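Local coordinates for protein quinoline 2-oxidoreductase large subunit (Pseudomonas putida, PDB 1T3Q) that carries the molybdenum and pterin cytosine dinucleotide cofactor of a xanthine dehydrogenase family enzyme named for oxidising quinoline at its 2 position, at residues Gly640-Ile645 with Thr658-Val663; Ala662-Gly667 with Lys739-Ser744; Gln678-Ile683 with Ile722-Leu727; Ala684-Gln689 with Ser748-Val753. All coordinates share one frame; numbering follows the deposited sequence.

Contact 1 (Gly640-Ile645 with Thr658-Val663)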
# COMPACT_ATOMS: atom_id res chain seq x y z
N GLY B 640 38.37 -11.37 16.22
CA GLY B 640 38.01 -11.29 17.62
C GLY B 640 38.28 -12.59 18.33
O GLY B 640 38.99 -13.46 17.81
N GLY B 641 37.72 -12.73 19.52
CA GLY B 641 37.91 -13.94 20.28
C GLY B 641 36.80 -14.10 21.30
O GLY B 641 36.13 -13.13 21.65
N HIS B 642 36.61 -15.33 21.75
CA HIS B 642 35.59 -15.63 22.74
C HIS B 642 36.16 -16.64 23.72
O HIS B 642 36.98 -17.47 23.36
CB HIS B 642 34.34 -16.24 22.10
CG HIS B 642 33.69 -15.35 21.09
ND1 HIS B 642 34.05 -15.34 19.76
CD2 HIS B 642 32.70 -14.43 21.21
CE1 HIS B 642 33.33 -14.45 19.11
NE2 HIS B 642 32.50 -13.88 19.97
N ALA B 643 35.71 -16.55 24.96
CA ALA B 643 36.12 -17.48 26.01
C ALA B 643 34.86 -17.79 26.79
O ALA B 643 34.09 -16.89 27.14
CB ALA B 643 37.17 -16.85 26.91
N ALA B 644 34.63 -19.07 27.05
CA ALA B 644 33.46 -19.49 27.79
C ALA B 644 33.87 -20.36 28.96
O ALA B 644 34.84 -21.11 28.89
CB ALA B 644 32.51 -20.26 26.87
N ILE B 645 33.12 -20.24 30.05
CA ILE B 645 33.36 -21.05 31.23
C ILE B 645 32.08 -21.84 31.43
O ILE B 645 30.99 -21.27 31.49
CB ILE B 645 33.64 -20.20 32.48
CG1 ILE B 645 35.00 -19.49 32.32
CG2 ILE B 645 33.64 -21.08 33.72
CD1 ILE B 645 35.38 -18.61 33.50
N THR B 658 28.43 -20.53 32.66
CA THR B 658 28.42 -19.53 33.72
C THR B 658 29.02 -18.19 33.34
O THR B 658 28.65 -17.17 33.93
CB THR B 658 29.16 -20.04 34.96
OG1 THR B 658 30.54 -20.26 34.63
CG2 THR B 658 28.55 -21.34 35.44
N ASP B 659 29.94 -18.18 32.39
CA ASP B 659 30.59 -16.95 31.97
C ASP B 659 30.87 -16.93 30.48
O ASP B 659 31.07 -17.98 29.86
CB ASP B 659 31.93 -16.78 32.70
CG ASP B 659 31.79 -16.78 34.20
OD1 ASP B 659 31.62 -15.70 34.79
OD2 ASP B 659 31.85 -17.88 34.80
N PHE B 660 30.89 -15.74 29.91
CA PHE B 660 31.20 -15.59 28.49
C PHE B 660 31.91 -14.26 28.31
O PHE B 660 31.45 -13.21 28.79
CB PHE B 660 29.94 -15.66 27.64
CG PHE B 660 30.06 -16.60 26.47
CD1 PHE B 660 30.91 -16.30 25.41
CD2 PHE B 660 29.37 -17.80 26.46
CE1 PHE B 660 31.08 -17.20 24.35
CE2 PHE B 660 29.53 -18.71 25.41
CZ PHE B 660 30.38 -18.40 24.35
N PHE B 661 33.05 -14.32 27.64
CA PHE B 661 33.87 -13.15 27.39
C PHE B 661 34.03 -13.01 25.88
O PHE B 661 34.26 -14.00 25.18
CB PHE B 661 35.24 -13.33 28.03
CG PHE B 661 35.18 -13.70 29.49
CD1 PHE B 661 35.06 -12.72 30.47
CD2 PHE B 661 35.24 -15.03 29.89
CE1 PHE B 661 35.00 -13.06 31.83
CE2 PHE B 661 35.19 -15.38 31.24
CZ PHE B 661 35.07 -14.39 32.21
N ALA B 662 33.91 -11.78 25.38
CA ALA B 662 34.05 -11.54 23.95
C ALA B 662 34.93 -10.34 23.64
O ALA B 662 34.83 -9.30 24.29
CB ALA B 662 32.67 -11.35 23.32
N VAL B 663 35.79 -10.50 22.65
CA VAL B 663 36.65 -9.42 22.18
C VAL B 663 36.33 -9.31 20.70
O VAL B 663 36.49 -10.27 19.95
CB VAL B 663 38.14 -9.74 22.35
CG1 VAL B 663 38.98 -8.67 21.65
CG2 VAL B 663 38.50 -9.80 23.82
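F660 takes a chi1 of -131°, off the usual staggered values, and this swings its ring over A644, whose CB sits above one face, 3.9 Å from the F660 ring centroid. In this CH-pi contact the small methyl suits the close spacing of a non-hydrogen-bonded pair. On the face of the sheet that carries F660 and A644, H642, with CG anti to its carbonyl carbon (chi1 -60°), turns CD2 to within 3.7 Å of A662 CB. The opposite face of the sheet carries A643, I645, D659, F661 and V663; here I645 CD1 meets the F661 ring at its edge, 3.9 Å from F661 CE2. An alanine in place of F660 would probably leave the A644 methyl without its aromatic cover and open a gap between the sheet and the helices packed on it.

The backbones form an antiparallel ladder, F661 N bonding A643 O at 2.8 Å. At T658 and D659, which both face I645, a classic beta bulge interrupts it; I645 O takes a 2.9 Å bond from T658 N and a weak one from D659 N. T658 OG1 donates to D659 OD2, which also forms a salt bridge with R445.

The strands make a beta hairpin central to a four-stranded sheet. F660 packs on helices 672-692 and 744-761, where S748 bonds H642 ND1, while A643 and F661 rest on V437 of helix 426-437.

Contact 2 (Ala662-Gly667 with Lys739-Ser744). With MCN (pterin cytosine dinucleotide), chain N; SMO (dioxosulfidomolybdenum(VI) ion), chain O.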
# COMPACT_ATOMS: atom_id res chain seq x y z
N ALA B 662 33.91 -11.78 25.38
CA ALA B 662 34.05 -11.54 23.95
C ALA B 662 34.93 -10.34 23.64
O ALA B 662 34.83 -9.30 24.29
CB ALA B 662 32.67 -11.35 23.32
N VAL B 663 35.79 -10.50 22.65
CA VAL B 663 36.65 -9.42 22.18
C VAL B 663 36.33 -9.31 20.70
O VAL B 663 36.49 -10.27 19.95
CB VAL B 663 38.14 -9.74 22.35
CG1 VAL B 663 38.98 -8.67 21.65
CG2 VAL B 663 38.50 -9.80 23.82
N GLU B 664 35.86 -8.14 20.26
CA GLU B 664 35.51 -7.97 18.86
C GLU B 664 36.19 -6.80 18.19
O GLU B 664 36.33 -5.72 18.78
CB GLU B 664 33.98 -7.80 18.72
CG GLU B 664 33.52 -7.37 17.32
CD GLU B 664 33.68 -8.47 16.28
OE1 GLU B 664 33.73 -8.15 15.07
OE2 GLU B 664 33.76 -9.66 16.66
N ASP B 665 36.64 -7.02 16.96
CA ASP B 665 37.27 -5.97 16.18
C ASP B 665 36.61 -5.98 14.81
O ASP B 665 36.97 -6.78 13.94
CB ASP B 665 38.78 -6.20 16.01
CG ASP B 665 39.49 -5.00 15.37
OD1 ASP B 665 38.88 -4.28 14.56
OD2 ASP B 665 40.68 -4.78 15.67
N CYS B 666 35.62 -5.11 14.64
CA CYS B 666 34.91 -4.99 13.37
C CYS B 666 35.27 -3.63 12.79
O CYS B 666 34.44 -2.94 12.20
CB CYS B 666 33.39 -5.09 13.58
SG CYS B 666 32.68 -3.91 14.76
N GLY B 667 36.53 -3.24 12.97
CA GLY B 667 36.96 -1.96 12.48
C GLY B 667 36.16 -0.89 13.20
O GLY B 667 35.88 -1.04 14.39
N LYS B 739 33.88 -2.41 9.20
CA LYS B 739 33.99 -3.83 8.85
C LYS B 739 32.72 -4.51 9.38
O LYS B 739 32.03 -3.94 10.23
CB LYS B 739 35.21 -4.48 9.51
CG LYS B 739 36.55 -3.98 8.99
CD LYS B 739 37.68 -4.81 9.57
CE LYS B 739 39.03 -4.35 9.05
NZ LYS B 739 40.13 -5.19 9.60
N GLY B 740 32.42 -5.72 8.91
CA GLY B 740 31.23 -6.41 9.37
C GLY B 740 31.45 -7.26 10.61
O GLY B 740 32.59 -7.41 11.06
N MET B 741 30.38 -7.83 11.17
CA MET B 741 30.50 -8.67 12.37
C MET B 741 29.24 -9.45 12.72
O MET B 741 29.24 -10.25 13.65
CB MET B 741 30.95 -7.83 13.58
CG MET B 741 30.04 -6.65 13.95
SD MET B 741 28.42 -7.09 14.64
CE MET B 741 28.90 -8.10 16.02
N GLY B 742 28.18 -9.25 11.96
CA GLY B 742 26.92 -9.94 12.23
C GLY B 742 27.03 -11.42 12.59
O GLY B 742 26.37 -11.88 13.53
N GLU B 743 27.86 -12.16 11.87
CA GLU B 743 28.01 -13.59 12.12
C GLU B 743 29.10 -13.98 13.11
O GLU B 743 29.16 -15.13 13.53
CB GLU B 743 28.30 -14.32 10.81
CG GLU B 743 27.23 -14.22 9.77
CD GLU B 743 27.72 -14.72 8.43
OE1 GLU B 743 28.46 -13.96 7.76
OE2 GLU B 743 27.40 -15.87 8.07
N SER B 744 29.95 -13.03 13.46
CA SER B 744 31.09 -13.29 14.34
C SER B 744 30.91 -14.27 15.49
O SER B 744 31.65 -15.25 15.60
CB SER B 744 31.65 -11.97 14.89
OG SER B 744 30.72 -11.31 15.74
N1 MCN N . 27.26 -2.80 12.73
C2 MCN N . 27.79 -1.56 13.22
N3 MCN N . 29.14 -1.40 12.95
C4 MCN N . 29.97 -2.29 12.27
C5 MCN N . 29.37 -3.54 11.80
C6 MCN N . 28.04 -3.79 12.02
O2 MCN N . 27.10 -0.79 13.84
N4 MCN N . 31.24 -2.02 12.06
C1' MCN N . 25.72 -3.01 12.98
C2D MCN N . 24.85 -2.62 11.70
O2' MCN N . 23.56 -2.05 12.12
C3' MCN N . 24.76 -3.93 10.94
C4D MCN N . 24.64 -4.99 12.01
O4D MCN N . 25.35 -4.40 13.22
O3' MCN N . 23.57 -3.91 10.07
C5' MCN N . 25.10 -6.42 11.60
O5' MCN N . 26.39 -6.25 11.06
PA MCN N . 26.83 -6.73 9.62
O1A MCN N . 27.03 -5.49 8.82
O2A MCN N . 27.96 -7.71 9.88
O3A MCN N . 25.75 -7.71 8.88
PB MCN N . 24.36 -7.39 8.17
O1B MCN N . 24.51 -7.78 6.73
O2B MCN N . 23.90 -5.99 8.46
O3B MCN N . 23.33 -8.37 8.91
C10 MCN N . 23.22 -9.72 8.53
C9' MCN N . 23.90 -10.50 9.61
C8' MCN N . 23.69 -11.98 9.21
S8' MCN N . 24.44 -12.47 7.67
C7' MCN N . 23.04 -12.90 9.93
S7' MCN N . 22.79 -14.60 9.44
C6' MCN N . 22.36 -12.45 11.26
C7 MCN N . 23.08 -11.26 11.85
O9' MCN N . 23.18 -10.21 10.90
N5' MCN N . 20.88 -12.31 10.94
C4A MCN N . 20.27 -11.53 12.00
N8' MCN N . 22.33 -10.73 13.04
C4B MCN N . 20.91 -10.81 13.03
N1' MCN N . 20.26 -10.06 14.04
C2' MCN N . 18.91 -10.05 13.98
N2' MCN N . 18.25 -9.36 14.93
N3' MCN N . 18.20 -10.70 12.99
C4' MCN N . 18.78 -11.47 11.91
O4' MCN N . 18.09 -12.00 11.08
S SMO O . 23.70 -16.85 7.31
MO SMO O . 23.70 -14.72 7.17
OM2 SMO O . 25.04 -15.14 6.15
OM1 SMO O . 22.32 -14.46 6.22
O HOH W 1 39.77 -5.82 12.40
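The carbonyl oxygen of M741, a residue packed against E664 and C666, is gripped twice by S744: OG of S744 reaches M741 O at 2.8 Å, in the carbonyl plane, and S744 N adds a backbone bond that closes a type I turn. M741 is folded back on itself; its CB lies 3.7 Å from C666 CB, while the chi1 of 58° directs CG against the cytosine ring of the cofactor. OE1 of E664 comes over the same M741 CB.

This turn leads into helix 744-761 and forms part of the cofactor pocket of a molybdenum hydroxylase. M741 N and G742 N both point at one phosphate oxygen, the latter at 2.6 Å from MCN O2A. Glycine suits G740 and G742, since a CB would be crowded by O2A at the first and would strike C9' of the cofactor at the second. K739 O accepts from the cytosine amino group, 2.8 Å from MCN N4, and C666 SG lies beside that group. Next in the chain after G742, E743 brings OE2 to 3.1 Å from OM2 of the molybdenum centre, with G372 N bonded to the same carboxylate oxygen.

Across the segments K739 N makes a weak bond to C666 O. The extended lysine chain runs to E423 and L637 O, and its NZ also donates to water 1, which bonds weakly to D665 OD1, acceptor of an Asx turn closed by G667 N.

Contact 3 (Gln678-Ile683 with Ile722-Leu727). With MCN (pterin cytosine dinucleotide), chain N.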
# COMPACT_ATOMS: atom_id res chain seq x y z
N GLN B 678 24.34 -7.58 18.64
CA GLN B 678 24.65 -8.62 17.66
C GLN B 678 25.54 -9.69 18.27
O GLN B 678 25.39 -10.88 17.98
CB GLN B 678 25.34 -8.00 16.44
CG GLN B 678 24.43 -7.13 15.60
CD GLN B 678 23.35 -7.94 14.90
OE1 GLN B 678 23.65 -8.77 14.05
NE2 GLN B 678 22.10 -7.72 15.28
N ILE B 679 26.49 -9.26 19.10
CA ILE B 679 27.40 -10.19 19.76
C ILE B 679 26.66 -11.08 20.76
O ILE B 679 26.85 -12.29 20.79
CB ILE B 679 28.54 -9.43 20.49
CG1 ILE B 679 29.50 -8.81 19.47
CG2 ILE B 679 29.28 -10.39 21.41
CD1 ILE B 679 30.51 -7.86 20.09
N ARG B 680 25.81 -10.47 21.59
CA ARG B 680 25.07 -11.25 22.58
C ARG B 680 24.08 -12.20 21.90
O ARG B 680 23.93 -13.34 22.32
CB ARG B 680 24.34 -10.32 23.57
CG ARG B 680 25.31 -9.53 24.44
CD ARG B 680 24.63 -8.95 25.68
NE ARG B 680 25.62 -8.42 26.63
CZ ARG B 680 26.20 -7.23 26.53
NH1 ARG B 680 27.10 -6.86 27.43
NH2 ARG B 680 25.88 -6.40 25.54
N GLY B 681 23.43 -11.73 20.85
CA GLY B 681 22.48 -12.58 20.14
C GLY B 681 23.17 -13.78 19.54
O GLY B 681 22.67 -14.91 19.61
N GLY B 682 24.34 -13.55 18.93
CA GLY B 682 25.09 -14.63 18.32
C GLY B 682 25.58 -15.62 19.37
O GLY B 682 25.58 -16.83 19.14
N ILE B 683 26.00 -15.11 20.52
CA ILE B 683 26.47 -15.97 21.60
C ILE B 683 25.37 -16.90 22.10
O ILE B 683 25.62 -18.06 22.40
CB ILE B 683 27.05 -15.14 22.78
CG1 ILE B 683 28.41 -14.56 22.37
CG2 ILE B 683 27.20 -16.03 24.03
CD1 ILE B 683 29.00 -13.56 23.37
N ILE B 722 27.04 -11.40 29.65
CA ILE B 722 28.22 -11.45 28.81
C ILE B 722 29.09 -10.21 28.90
O ILE B 722 28.58 -9.09 28.89
CB ILE B 722 27.77 -11.65 27.33
CG1 ILE B 722 27.01 -12.97 27.21
CG2 ILE B 722 28.96 -11.59 26.39
CD1 ILE B 722 26.05 -13.03 26.03
N ARG B 723 30.41 -10.40 29.00
CA ARG B 723 31.33 -9.27 29.07
C ARG B 723 31.97 -9.08 27.70
O ARG B 723 32.51 -10.02 27.11
CB ARG B 723 32.41 -9.50 30.14
CG ARG B 723 33.23 -8.25 30.46
CD ARG B 723 33.74 -8.26 31.90
NE ARG B 723 35.17 -8.58 32.01
CZ ARG B 723 36.15 -7.74 31.71
NH1 ARG B 723 37.42 -8.12 31.86
NH2 ARG B 723 35.88 -6.53 31.27
N ILE B 724 31.91 -7.85 27.20
CA ILE B 724 32.45 -7.53 25.88
C ILE B 724 33.46 -6.41 25.88
O ILE B 724 33.27 -5.40 26.55
CB ILE B 724 31.33 -7.09 24.92
CG1 ILE B 724 30.25 -8.18 24.84
CG2 ILE B 724 31.91 -6.77 23.55
CD1 ILE B 724 29.02 -7.74 24.06
N ARG B 725 34.53 -6.58 25.11
CA ARG B 725 35.54 -5.54 24.97
C ARG B 725 35.75 -5.35 23.46
O ARG B 725 35.57 -6.30 22.68
CB ARG B 725 36.83 -5.94 25.69
CG ARG B 725 36.72 -5.81 27.21
CD ARG B 725 36.40 -4.37 27.59
NE ARG B 725 36.06 -4.18 29.00
N HIS B 726 36.10 -4.14 23.06
CA HIS B 726 36.28 -3.81 21.65
C HIS B 726 37.67 -3.30 21.27
O HIS B 726 38.36 -2.64 22.06
CB HIS B 726 35.27 -2.74 21.23
CG HIS B 726 33.85 -3.07 21.58
ND1 HIS B 726 33.04 -3.81 20.75
CD2 HIS B 726 33.10 -2.74 22.65
CE1 HIS B 726 31.85 -3.93 21.30
NE2 HIS B 726 31.85 -3.29 22.46
N LEU B 727 38.07 -3.61 20.04
CA LEU B 727 39.32 -3.15 19.45
C LEU B 727 38.89 -2.67 18.07
O LEU B 727 37.94 -3.21 17.50
CB LEU B 727 40.33 -4.30 19.31
CG LEU B 727 40.87 -4.91 20.61
CD1 LEU B 727 41.81 -6.06 20.26
CD2 LEU B 727 41.60 -3.85 21.42
N1 MCN N . 27.26 -2.80 12.73
C2 MCN N . 27.79 -1.56 13.22
N3 MCN N . 29.14 -1.40 12.95
C4 MCN N . 29.97 -2.29 12.27
C5 MCN N . 29.37 -3.54 11.80
C6 MCN N . 28.04 -3.79 12.02
O2 MCN N . 27.10 -0.79 13.84
N4 MCN N . 31.24 -2.02 12.06
C1' MCN N . 25.72 -3.01 12.98
C2D MCN N . 24.85 -2.62 11.70
O2' MCN N . 23.56 -2.05 12.12
C3' MCN N . 24.76 -3.93 10.94
C4D MCN N . 24.64 -4.99 12.01
O4D MCN N . 25.35 -4.40 13.22
O3' MCN N . 23.57 -3.91 10.07
C5' MCN N . 25.10 -6.42 11.60
O5' MCN N . 26.39 -6.25 11.06
PA MCN N . 26.83 -6.73 9.62
O1A MCN N . 27.03 -5.49 8.82
O2A MCN N . 27.96 -7.71 9.88
O3A MCN N . 25.75 -7.71 8.88
PB MCN N . 24.36 -7.39 8.17
O1B MCN N . 24.51 -7.78 6.73
O2B MCN N . 23.90 -5.99 8.46
O3B MCN N . 23.33 -8.37 8.91
C10 MCN N . 23.22 -9.72 8.53
C9' MCN N . 23.90 -10.50 9.61
C8' MCN N . 23.69 -11.98 9.21
S8' MCN N . 24.44 -12.47 7.67
C7' MCN N . 23.04 -12.90 9.93
S7' MCN N . 22.79 -14.60 9.44
C6' MCN N . 22.36 -12.45 11.26
C7 MCN N . 23.08 -11.26 11.85
O9' MCN N . 23.18 -10.21 10.90
N5' MCN N . 20.88 -12.31 10.94
C4A MCN N . 20.27 -11.53 12.00
N8' MCN N . 22.33 -10.73 13.04
C4B MCN N . 20.91 -10.81 13.03
N1' MCN N . 20.26 -10.06 14.04
C2' MCN N . 18.91 -10.05 13.98
N2' MCN N . 18.25 -9.36 14.93
N3' MCN N . 18.20 -10.70 12.99
C4' MCN N . 18.78 -11.47 11.91
O4' MCN N . 18.09 -12.00 11.08
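Apolar contacts come first: I679 and I683, one helical turn apart, reach tip to tip toward I724 and I722 of the strand. I683 CD1 touches I722 CG2 at 3.6 Å, and I679 CG2 meets I724 CD1 at 3.8 Å. Branched isoleucine suits both partners: it favours the extended strand and on the helix offers two arms to fill the interface. All four place CG1 anti to the carbonyl carbon, I679 at chi1 -71°, which spreads the methyls over the interface.

Strand 655-665, helix 672-692 and strand 722-726 build a beta-alpha-beta crossover, the helix lying over two neighbouring parallel strands; I679 and I683 also touch A662, E664 and F660 of the first.

The polar contact belongs to R680, whose chain extends from CG to NE and slides past I722 in the opposite direction. NH1 of R680 donates to I722 O at 3.0 Å, while I724 CD1 lies over one face of the guanidinium, 3.7 Å from NH2 of R680. The remaining nitrogens bind carboxylates: NE meets E148 of the small subunit, NH2 meets E676. A leucine in place of R680 would probably leave I722 O without this donor and E148 of the small subunit without the charge of R680.

Cofactor binding falls to Q678, on another side of the helix. Its NE2 bonds MCN N1' at 3.2 Å, and its OE1 lies 2.6 Å from MCN N8' of the pterin.

Contact 4 (Ala684-Gln689 with Ser748-Val753)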
# COMPACT_ATOMS: atom_id res chain seq x y z
N ALA B 684 24.15 -16.38 22.20
CA ALA B 684 23.03 -17.20 22.66
C ALA B 684 22.78 -18.34 21.67
O ALA B 684 22.60 -19.50 22.06
CB ALA B 684 21.77 -16.35 22.83
N GLN B 685 22.77 -18.02 20.38
CA GLN B 685 22.55 -19.05 19.37
C GLN B 685 23.67 -20.09 19.41
O GLN B 685 23.43 -21.27 19.16
CB GLN B 685 22.44 -18.43 17.97
CG GLN B 685 21.11 -17.71 17.74
CD GLN B 685 21.05 -16.99 16.41
OE1 GLN B 685 22.00 -16.32 16.01
NE2 GLN B 685 19.91 -17.10 15.73
N ALA B 686 24.88 -19.64 19.75
CA ALA B 686 26.05 -20.52 19.84
C ALA B 686 25.87 -21.52 20.99
O ALA B 686 26.21 -22.69 20.87
CB ALA B 686 27.32 -19.69 20.07
N ILE B 687 25.34 -21.03 22.11
CA ILE B 687 25.09 -21.89 23.25
C ILE B 687 24.00 -22.89 22.86
O ILE B 687 24.02 -24.05 23.26
CB ILE B 687 24.64 -21.05 24.46
CG1 ILE B 687 25.84 -20.28 25.00
CG2 ILE B 687 24.01 -21.94 25.53
CD1 ILE B 687 25.48 -19.17 25.99
N GLY B 688 23.05 -22.41 22.06
CA GLY B 688 21.98 -23.28 21.60
C GLY B 688 22.56 -24.41 20.77
O GLY B 688 22.34 -25.59 21.06
N GLN B 689 23.32 -24.07 19.73
CA GLN B 689 23.91 -25.09 18.86
C GLN B 689 24.80 -26.08 19.61
O GLN B 689 24.74 -27.29 19.35
CB GLN B 689 24.75 -24.45 17.75
CG GLN B 689 25.33 -25.51 16.79
CD GLN B 689 26.43 -24.98 15.88
OE1 GLN B 689 26.86 -25.66 14.94
NE2 GLN B 689 26.91 -23.77 16.16
N SER B 748 32.64 -18.18 16.01
CA SER B 748 33.56 -18.46 17.11
C SER B 748 33.02 -18.91 18.47
O SER B 748 33.58 -19.80 19.09
CB SER B 748 34.45 -17.23 17.30
OG SER B 748 35.30 -17.34 18.43
N ALA B 749 31.94 -18.29 18.95
CA ALA B 749 31.42 -18.69 20.26
C ALA B 749 31.12 -20.19 20.40
O ALA B 749 31.33 -20.77 21.46
CB ALA B 749 30.17 -17.86 20.61
N PRO B 750 30.63 -20.85 19.33
CA PRO B 750 30.36 -22.28 19.52
C PRO B 750 31.65 -23.03 19.87
O PRO B 750 31.64 -23.97 20.67
CB PRO B 750 29.79 -22.71 18.17
CG PRO B 750 29.13 -21.44 17.66
CD PRO B 750 30.16 -20.39 18.01
N ALA B 751 32.75 -22.61 19.26
CA ALA B 751 34.04 -23.24 19.50
C ALA B 751 34.45 -23.06 20.96
O ALA B 751 34.97 -23.98 21.58
CB ALA B 751 35.10 -22.65 18.57
N ALA B 752 34.19 -21.88 21.51
CA ALA B 752 34.53 -21.59 22.90
C ALA B 752 33.80 -22.53 23.86
O ALA B 752 34.39 -23.01 24.83
CB ALA B 752 34.19 -20.13 23.24
N VAL B 753 32.53 -22.80 23.59
CA VAL B 753 31.75 -23.69 24.45
C VAL B 753 32.23 -25.14 24.34
O VAL B 753 32.41 -25.82 25.36
CB VAL B 753 30.24 -23.65 24.12
CG1 VAL B 753 29.48 -24.58 25.06
CG2 VAL B 753 29.71 -22.22 24.26
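A686 faces both A749 and P750, and its methyl packs against both. The fit is tight: A686 CB lies 3.4 Å from A749 CB and 3.5 Å from P750 CG, both shorter than ordinary carbon contacts. Alanine has no side-chain torsion to adjust, so the closeness of the methyls is set by the backbones, whose axes approach to 8.2 Å and cross at -49°.

P750 offers CG and CD of its ring to A686. The C-gamma exo pucker helps set where CG meets A686, and the same CG lies 3.6 Å from NE2 of Q689. That glutamine has CG anti to the backbone N (chi1 -177°) and an extended chain beyond, which carries the amide obliquely across the proline ring. I687 leaves its helix pointing away from the partner, yet with chi1 at -73° its CG1 still comes to 4.4 Å from V753 CG2, a looser touch.

Proline also accounts for part of the local irregularity, since it has no N-H to give to the preceding turn and the helix is kinked there. Around the pair, F660 of the sheet touches I687, A749 and V753, and T376 of helix 375-393 reaches both Q689 and P750.

Contact across the helices is thus apolar packing, in which small residues permit a close approach; the buried NE2 of Q689, which has no polar partner in the model, is probably a cost.

In the fold
All four contacts are buried, and they differ in what holds them. Contact 1 is the backbone ladder inside the sheet; contact 3 lays helix 672-692 on the edge strand of that sheet, and contact 4 joins a later turn of the same helix to helix 744-761 by apolar packing. Contact 2 continues strand 655-665 to its end, sharing A662 and V663 with contact 1, and has one weak bond between its segments, its stronger polar bonds going to the cofactor. F660 ties contacts 1, 3 and 4 together, touching I683, A749 and V753. Only contacts 2 and 3 touch the pterin dinucleotide; in contact 3 the small subunit supplies a partner charge.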